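Local coordinates for protein Vng1086c (Halobacterium sp., PDB 2GF4) that is of unknown function but binds calcium and belongs to the uncharacterised family UPF0058, at residues A[18-21]-A[22-25]. Residues are numbered along the deposited sequence; the frame is centred on the assembly and turned at random.
Sequences DQFL and GFDH
Phe23 folds its ring back over the last turn of helix 3-21, its CG beside the backbone N and so on the helix side (chi1 -66°), with one face laid against the backbone of Gln19 and Phe20. Packing is tight under this face: Gln19 O lies 3.5 Å above the plane of the Phe23 ring, offset toward the rim, and Phe20 CA makes a CH-pi contact 4.2 Å from the ring centroid. Gln19 CG, anti to the backbone N, lies 3.9 Å from Phe23 CZ, while the Gln19 amide plane stands 65° from the ring. The backbone binds the same turn: Phe23 N donates a nearly straight bond to Phe20 O (2.8 Å, 166°). Gly22 N is shared between Gln19 O at 3.0 Å and, weakly, Asp18 O at 3.1 Å, as the helical pattern gives way to i to i-3 bonding. The Phe20 ring is buried against Ala65 and Met66 of helix 48-71, and its CD1 comes no nearer than 4.5 Å to Phe23 CD2. The looser side holds exposed Gly22 and Asp18, whose CB is directed away from 22-25. In the second subunit, Glu5 packs on Phe23 and accepts a bond from Asp24 N. With an alanine here in place of Phe23, Gln19 CG and the Phe20 backbone would probably lose the aromatic face that covers them. Backbone hydrogen bonds thus set the turn out of the helix, and the ring lies against it by dispersion and CH-pi contact.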
loop_
_atom_site.group_PDB
_atom_site.type_symbol
_atom_site.label_atom_id
_atom_site.label_comp_id
_atom_site.label_asym_id
_atom_site.label_seq_id
_atom_site.Cartn_x
_atom_site.Cartn_y
_atom_site.Cartn_z
ATOM N N ASP A 18 6.277 17.281 7.336
ATOM C CA ASP A 18 7.135 18.060 8.214
ATOM C C ASP A 18 6.756 17.834 9.655
ATOM O O ASP A 18 7.646 17.716 10.497
ATOM C CB ASP A 18 7.099 19.510 7.782
ATOM C CG ASP A 18 7.838 19.709 6.461
ATOM O OD1 ASP A 18 8.748 18.912 6.137
ATOM O OD2 ASP A 18 7.547 20.654 5.725
ATOM N N GLN A 19 5.452 17.758 9.934
ATOM C CA GLN A 19 4.919 17.473 11.267
ATOM C C GLN A 19 5.542 16.145 11.751
ATOM O O GLN A 19 6.127 16.108 12.833
ATOM C CB GLN A 19 3.410 17.299 11.154
ATOM C CG GLN A 19 2.763 17.211 12.492
ATOM C CD GLN A 19 1.275 16.982 12.436
ATOM O OE1 GLN A 19 0.678 16.812 11.370
ATOM N NE2 GLN A 19 0.676 16.968 13.604
ATOM N N PHE A 20 5.408 15.066 10.957
ATOM C CA PHE A 20 5.945 13.746 11.301
ATOM C C PHE A 20 7.456 13.787 11.574
ATOM O O PHE A 20 7.893 13.238 12.586
ATOM C CB PHE A 20 5.653 12.766 10.153
ATOM C CG PHE A 20 6.258 11.399 10.325
ATOM C CD1 PHE A 20 5.569 10.372 10.957
ATOM C CD2 PHE A 20 7.519 11.128 9.816
ATOM C CE1 PHE A 20 6.136 9.107 11.051
ATOM C CE2 PHE A 20 8.071 9.866 9.915
ATOM C CZ PHE A 20 7.384 8.862 10.531
ATOM N N LEU A 21 8.232 14.444 10.704
ATOM C CA LEU A 21 9.676 14.488 10.886
ATOM C C LEU A 21 10.041 15.231 12.138
ATOM O O LEU A 21 11.153 15.091 12.639
ATOM C CB LEU A 21 10.338 15.091 9.655
ATOM C CG LEU A 21 10.216 14.187 8.415
ATOM C CD1 LEU A 21 10.660 15.028 7.292
ATOM C CD2 LEU A 21 11.054 12.915 8.484
ATOM N N GLY A 22 9.098 16.014 12.656
ATOM C CA GLY A 22 9.360 16.709 13.898
ATOM C C GLY A 22 9.092 15.805 15.106
ATOM O O GLY A 22 9.397 16.213 16.228
ATOM N N PHE A 23 8.578 14.596 14.939
ATOM C CA PHE A 23 8.309 13.798 16.131
ATOM C C PHE A 23 9.517 13.131 16.768
ATOM O O PHE A 23 10.631 13.133 16.244
ATOM C CB PHE A 23 7.250 12.737 15.834
ATOM C CG PHE A 23 5.892 13.296 15.524
ATOM C CD1 PHE A 23 5.499 14.542 15.994
ATOM C CD2 PHE A 23 4.994 12.563 14.788
ATOM C CE1 PHE A 23 4.238 15.029 15.697
ATOM C CE2 PHE A 23 3.751 13.055 14.500
ATOM C CZ PHE A 23 3.370 14.279 14.958
ATOM N N ASP A 24 9.271 12.587 17.942
ATOM C CA ASP A 24 10.286 11.897 18.685
ATOM C C ASP A 24 10.599 10.554 18.073
ATOM O O ASP A 24 9.693 9.776 17.760
ATOM C CB ASP A 24 9.792 11.621 20.071
ATOM C CG ASP A 24 10.904 11.516 21.046
ATOM O OD1 ASP A 24 11.738 12.434 21.046
ATOM O OD2 ASP A 24 10.978 10.549 21.817
ATOM N N HIS A 25 11.878 10.257 17.939
ATOM C CA HIS A 25 12.252 8.965 17.429
ATOM C C HIS A 25 11.483 8.449 16.259
ATOM O O HIS A 25 10.908 7.360 16.320
ATOM C CB HIS A 25 12.179 7.945 18.548
ATOM C CG HIS A 25 13.309 8.057 19.522
ATOM N ND1 HIS A 25 13.555 9.205 20.239
ATOM C CD2 HIS A 25 14.269 7.174 19.875
ATOM C CE1 HIS A 25 14.615 9.021 21.001
ATOM N NE2 HIS A 25 15.067 7.799 20.796
#